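Local coordinates for protein SidF, inhibitor of growth family, member 3 (Legionella pneumophila subsp. pneumophila, PDB 4FYE) that dephosphorylates phosphoinositides, probably removing a phosphate group from the inositol ring of these membrane lipids, at residues 128-142 against 726-738. The protein carries 1 engineered substitution. Residues are numbered along the deposited sequence; the frame is centred on the assembly and turned at random.
Sequences DLFSSKKSSANKDFL and NFADNGLFGKVAN
Asn730 reaches into the loop ahead of helix 136-163 with both ends of its amide at work, one across the contact and one in an Asx turn. ND2 donates to Ser131 O at 2.6 Å, with an N-H...O angle of 147°; the acceptor is tilted from the amide plane and meets the nitrogen nearly along its own C=O direction. The same ND2 makes a weak second bond to Asp128 O (3.0 Å). OD1 accepts from Leu732 N in an Asx turn, so the amide is gripped at both ends. Its CG sits between the backbone N and the carbonyl carbon (chi1 63°), a torsion that brings the amide alongside its own backbone toward Leu732 N.

On the side of Leu129 and Leu732 the packing is apolar. Leu129 forks: its side chain and that of Leu732 pass each other in opposite directions, with Leu129 CD2 touching Leu732 CB at 3.8 Å, while CD1 of Leu129 meets Phe733 CD2, these two side chains crossing at about a right angle. Leu732 in turn spreads its branches against helix 136-163, CD1 beside Phe141 CD2 (4.2 Å) and CD2 against Leu142 CD2. Phe733 also touches helices 71-92 and 701-712, so the contact ties the C-terminal segment into a helical part of the phosphatase domain.

Phe130 CE1 packs on Asp729 CB at 3.9 Å; Ala728 O approaches the ring edge near its plane. The Asp729 carboxylate has a split role: OD1 forms a salt bridge to Arg655, and OD2 accepts from Gly731 N in a second Asx turn. On the exposed side, Lys133 and Asn730 slide past each other in opposite directions, Lys133 CD lying 3.4 Å from Asn730 O.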
loop_
_atom_site.group_PDB
_atom_site.type_symbol
_atom_site.label_atom_id
_atom_site.label_comp_id
_atom_site.label_asym_id
_atom_site.label_seq_id
_atom_site.Cartn_x
_atom_site.Cartn_y
_atom_site.Cartn_z
ATOM N N ASP A 128 -6.897 -16.903 20.106
ATOM C CA ASP A 128 -8.081 -16.133 19.809
ATOM C C ASP A 128 -7.672 -14.658 19.809
ATOM O O ASP A 128 -7.236 -14.098 20.847
ATOM C CB ASP A 128 -9.169 -16.388 20.818
ATOM C CG ASP A 128 -10.432 -15.488 20.565
ATOM O OD1 ASP A 128 -10.590 -14.883 19.449
ATOM O OD2 ASP A 128 -11.282 -15.387 21.495
ATOM N N LEU A 129 -7.757 -14.054 18.639
ATOM C CA LEU A 129 -7.358 -12.668 18.386
ATOM C C LEU A 129 -8.338 -11.669 18.985
ATOM O O LEU A 129 -7.974 -10.490 19.132
ATOM C CB LEU A 129 -7.372 -12.362 16.902
ATOM C CG LEU A 129 -6.191 -12.833 16.029
ATOM C CD1 LEU A 129 -6.301 -12.198 14.664
ATOM C CD2 LEU A 129 -4.820 -12.561 16.606
ATOM N N PHE A 130 -9.534 -12.108 19.391
ATOM C CA PHE A 130 -10.554 -11.097 19.663
ATOM C C PHE A 130 -10.928 -11.150 21.087
ATOM O O PHE A 130 -11.973 -10.782 21.469
ATOM C CB PHE A 130 -11.765 -11.325 18.803
ATOM C CG PHE A 130 -11.412 -11.346 17.359
ATOM C CD1 PHE A 130 -10.771 -10.210 16.771
ATOM C CD2 PHE A 130 -11.628 -12.494 16.582
ATOM C CE1 PHE A 130 -10.387 -10.233 15.445
ATOM C CE2 PHE A 130 -11.235 -12.509 15.250
ATOM C CZ PHE A 130 -10.623 -11.362 14.682
ATOM N N SER A 131 -9.972 -11.555 21.857
ATOM C CA SER A 131 -10.088 -11.745 23.245
ATOM C C SER A 131 -8.783 -11.233 23.844
ATOM O O SER A 131 -7.750 -11.069 23.131
ATOM C CB SER A 131 -9.990 -13.286 23.383
ATOM O OG SER A 131 -10.590 -13.556 24.542
ATOM N N SER A 132 -8.712 -11.179 25.149
ATOM C CA SER A 132 -7.475 -10.730 25.777
ATOM C C SER A 132 -6.251 -11.652 25.641
ATOM O O SER A 132 -6.357 -12.870 25.807
ATOM C CB SER A 132 -7.743 -10.398 27.235
ATOM O OG SER A 132 -6.525 -10.485 27.905
ATOM N N LYS A 133 -5.055 -11.098 25.444
ATOM C CA LYS A 133 -3.893 -11.950 25.195
ATOM C C LYS A 133 -3.583 -12.569 26.514
ATOM O O LYS A 133 -2.721 -13.500 26.647
ATOM C CB LYS A 133 -2.662 -11.150 24.843
ATOM C CG LYS A 133 -2.718 -10.154 23.710
ATOM C CD LYS A 133 -1.322 -9.564 23.624
ATOM C CE LYS A 133 -1.143 -8.520 24.711
ATOM N NZ LYS A 133 -1.132 -7.157 24.110
ATOM N N LYS A 134 -4.217 -12.004 27.526
ATOM C CA LYS A 134 -4.058 -12.548 28.881
ATOM C C LYS A 134 -5.108 -13.572 29.331
ATOM O O LYS A 134 -5.079 -13.981 30.474
ATOM C CB LYS A 134 -3.940 -11.412 29.903
ATOM C CG LYS A 134 -2.775 -10.467 29.621
ATOM C CD LYS A 134 -1.946 -10.222 30.875
ATOM C CE LYS A 134 -2.216 -8.857 31.509
ATOM N NZ LYS A 134 -1.474 -7.743 30.844
ATOM N N SER A 135 -6.014 -14.006 28.451
ATOM C CA SER A 135 -6.939 -15.145 28.805
ATOM C C SER A 135 -6.143 -16.397 29.125
ATOM O O SER A 135 -4.994 -16.550 28.655
ATOM C CB SER A 135 -7.899 -15.439 27.640
ATOM O OG SER A 135 -7.247 -16.192 26.607
ATOM N N SER A 136 -6.681 -17.323 29.896
ATOM C CA SER A 136 -5.894 -18.536 30.118
ATOM C C SER A 136 -5.624 -19.276 28.771
ATOM O O SER A 136 -4.574 -19.918 28.585
ATOM C CB SER A 136 -6.510 -19.481 31.158
ATOM O OG SER A 136 -7.843 -19.790 30.786
ATOM N N ALA A 137 -6.558 -19.177 27.837
ATOM C CA ALA A 137 -6.391 -19.866 26.567
ATOM C C ALA A 137 -5.270 -19.243 25.691
ATOM O O ALA A 137 -4.460 -19.979 25.114
ATOM C CB ALA A 137 -7.724 -20.017 25.832
ATOM N N ASN A 138 -5.184 -17.919 25.675
ATOM C CA ASN A 138 -4.085 -17.270 24.947
ATOM C C ASN A 138 -2.694 -17.423 25.637
ATOM O O ASN A 138 -1.682 -17.473 24.993
ATOM C CB ASN A 138 -4.427 -15.812 24.604
ATOM C CG ASN A 138 -5.500 -15.673 23.480
ATOM O OD1 ASN A 138 -6.308 -14.743 23.480
ATOM N ND2 ASN A 138 -5.354 -16.447 22.436
ATOM N N LYS A 139 -2.672 -17.565 26.946
ATOM C CA LYS A 139 -1.458 -17.780 27.702
ATOM C C LYS A 139 -0.890 -19.136 27.368
ATOM O O LYS A 139 0.351 -19.306 27.245
ATOM C CB LYS A 139 -1.759 -17.764 29.210
ATOM C CG LYS A 139 -1.656 -16.357 29.811
ATOM C CD LYS A 139 -1.318 -16.433 31.295
ATOM C CE LYS A 139 -2.472 -16.034 32.172
ATOM N NZ LYS A 139 -2.441 -16.778 33.471
ATOM N N ASP A 140 -1.795 -20.094 27.204
ATOM C CA ASP A 140 -1.405 -21.405 26.701
ATOM C C ASP A 140 -0.876 -21.373 25.270
ATOM O O ASP A 140 0.187 -21.965 24.969
ATOM C CB ASP A 140 -2.579 -22.355 26.824
ATOM C CG ASP A 140 -2.825 -22.760 28.261
ATOM O OD1 ASP A 140 -1.878 -22.595 29.083
ATOM O OD2 ASP A 140 -3.949 -23.241 28.573
ATOM N N PHE A 141 -1.603 -20.667 24.396
ATOM C CA PHE A 141 -1.120 -20.434 23.068
ATOM C C PHE A 141 0.274 -19.859 23.123
ATOM O O PHE A 141 1.155 -20.416 22.439
ATOM C CB PHE A 141 -2.038 -19.508 22.292
ATOM C CG PHE A 141 -1.448 -18.982 21.019
ATOM C CD1 PHE A 141 -1.582 -19.688 19.844
ATOM C CD2 PHE A 141 -0.835 -17.760 20.980
ATOM C CE1 PHE A 141 -1.097 -19.180 18.634
ATOM C CE2 PHE A 141 -0.321 -17.239 19.782
ATOM C CZ PHE A 141 -0.448 -17.944 18.615
ATOM N N LEU A 142 0.490 -18.778 23.915
ATOM C CA LEU A 142 1.868 -18.204 24.064
ATOM C C LEU A 142 2.881 -19.225 24.518
ATOM O O LEU A 142 4.018 -19.240 23.983
ATOM C CB LEU A 142 1.959 -16.972 24.969
ATOM C CG LEU A 142 1.277 -15.848 24.208
ATOM C CD1 LEU A 142 0.760 -14.720 25.099
ATOM C CD2 LEU A 142 2.218 -15.310 23.192
ATOM N N ASN A 726 -8.312 0.941 19.347
ATOM C CA ASN A 726 -8.164 1.106 17.879
ATOM C C ASN A 726 -8.334 -0.117 17.006
ATOM O O ASN A 726 -8.533 0.068 15.796
ATOM C CB ASN A 726 -6.833 1.755 17.496
ATOM C CG ASN A 726 -6.760 3.225 17.915
ATOM O OD1 ASN A 726 -7.792 3.864 18.058
ATOM N ND2 ASN A 726 -5.529 3.762 18.108
ATOM N N PHE A 727 -8.263 -1.342 17.581
ATOM C CA PHE A 727 -8.342 -2.542 16.773
ATOM C C PHE A 727 -9.129 -3.672 17.443
ATOM O O PHE A 727 -9.034 -3.898 18.658
ATOM C CB PHE A 727 -6.918 -2.997 16.439
ATOM C CG PHE A 727 -6.174 -2.031 15.547
ATOM C CD1 PHE A 727 -6.345 -2.057 14.186
ATOM C CD2 PHE A 727 -5.278 -1.102 16.092
ATOM C CE1 PHE A 727 -5.656 -1.148 13.375
ATOM C CE2 PHE A 727 -4.574 -0.230 15.296
ATOM C CZ PHE A 727 -4.790 -0.235 13.929
ATOM N N ALA A 728 -9.909 -4.378 16.641
ATOM C CA ALA A 728 -10.652 -5.549 17.073
ATOM C C ALA A 728 -9.710 -6.617 17.614
ATOM O O ALA A 728 -10.007 -7.288 18.608
ATOM C CB ALA A 728 -11.448 -6.101 15.927
ATOM N N ASP A 729 -8.543 -6.763 17.012
ATOM C CA ASP A 729 -7.672 -7.892 17.378
ATOM C C ASP A 729 -6.600 -7.484 18.452
ATOM O O ASP A 729 -6.388 -6.326 18.758
ATOM C CB ASP A 729 -6.969 -8.438 16.163
ATOM C CG ASP A 729 -5.850 -7.536 15.731
ATOM O OD1 ASP A 729 -6.197 -6.463 15.197
ATOM O OD2 ASP A 729 -4.645 -7.817 16.015
ATOM N N ASN A 730 -5.912 -8.458 19.012
ATOM C CA ASN A 730 -5.085 -8.195 20.135
ATOM C C ASN A 730 -3.564 -8.332 19.783
ATOM O O ASN A 730 -2.745 -8.457 20.686
ATOM C CB ASN A 730 -5.468 -9.184 21.198
ATOM C CG ASN A 730 -5.209 -10.686 20.798
ATOM O OD1 ASN A 730 -4.572 -10.994 19.804
ATOM N ND2 ASN A 730 -5.675 -11.611 21.634
ATOM N N GLY A 731 -3.234 -8.373 18.483
ATOM C CA GLY A 731 -1.864 -8.368 17.974
ATOM C C GLY A 731 -1.171 -9.721 17.971
ATOM O O GLY A 731 -0.018 -9.807 17.586
ATOM N N LEU A 732 -1.830 -10.809 18.379
ATOM C CA LEU A 732 -1.116 -12.101 18.458
ATOM C C LEU A 732 -0.463 -12.631 17.169
ATOM O O LEU A 732 0.475 -13.473 17.226
ATOM C CB LEU A 732 -1.995 -13.190 19.086
ATOM C CG LEU A 732 -2.097 -13.049 20.611
ATOM C CD1 LEU A 732 -2.953 -14.186 21.169
ATOM C CD2 LEU A 732 -0.701 -13.059 21.223
ATOM N N PHE A 733 -0.982 -12.239 16.010
ATOM C CA PHE A 733 -0.266 -12.490 14.770
ATOM C C PHE A 733 1.154 -11.927 14.788
ATOM O O PHE A 733 2.018 -12.475 14.089
ATOM C CB PHE A 733 -1.070 -12.101 13.492
ATOM C CG PHE A 733 -1.870 -13.265 12.916
ATOM C CD1 PHE A 733 -1.241 -14.453 12.597
ATOM C CD2 PHE A 733 -3.237 -13.163 12.697
ATOM C CE1 PHE A 733 -1.941 -15.533 12.060
ATOM C CE2 PHE A 733 -3.953 -14.235 12.150
ATOM C CZ PHE A 733 -3.304 -15.430 11.837
ATOM N N GLY A 734 1.421 -10.891 15.608
ATOM C CA GLY A 734 2.792 -10.362 15.741
ATOM C C GLY A 734 3.812 -11.363 16.249
ATOM O O GLY A 734 4.936 -11.430 15.744
ATOM N N LYS A 735 3.412 -12.187 17.204
ATOM C CA LYS A 735 4.275 -13.234 17.784
ATOM C C LYS A 735 4.574 -14.333 16.792
ATOM O O LYS A 735 5.630 -14.901 16.825
ATOM C CB LYS A 735 3.625 -13.888 19.028
ATOM C CG LYS A 735 3.014 -12.960 20.050
ATOM C CD LYS A 735 4.082 -12.156 20.781
ATOM C CE LYS A 735 3.444 -10.899 21.403
ATOM N NZ LYS A 735 4.463 -9.863 21.789
ATOM N N VAL A 736 3.654 -14.640 15.901
ATOM C CA VAL A 736 3.992 -15.567 14.865
ATOM C C VAL A 736 4.969 -14.913 13.893
ATOM O O VAL A 736 5.929 -15.554 13.436
ATOM C CB VAL A 736 2.732 -15.974 14.105
ATOM C CG1 VAL A 736 3.133 -16.740 12.870
ATOM C CG2 VAL A 736 1.914 -16.879 14.979
ATOM N N ALA A 737 4.709 -13.657 13.541
ATOM C CA ALA A 737 5.644 -12.907 12.674
ATOM C C ALA A 737 7.087 -13.048 13.144
ATOM O O ALA A 737 7.982 -13.208 12.311
ATOM C CB ALA A 737 5.300 -11.416 12.572
ATOM N N ASN A 738 7.333 -13.006 14.446
ATOM C CA ASN A 738 8.708 -13.313 14.915
ATOM C C ASN A 738 9.387 -14.459 14.223
ATOM O O ASN A 738 10.562 -14.363 13.973
ATOM C CB ASN A 738 8.732 -13.476 16.416
ATOM C CG ASN A 738 8.454 -12.151 17.108
ATOM O OD1 ASN A 738 8.778 -11.085 16.548
ATOM N ND2 ASN A 738 7.826 -12.187 18.285
#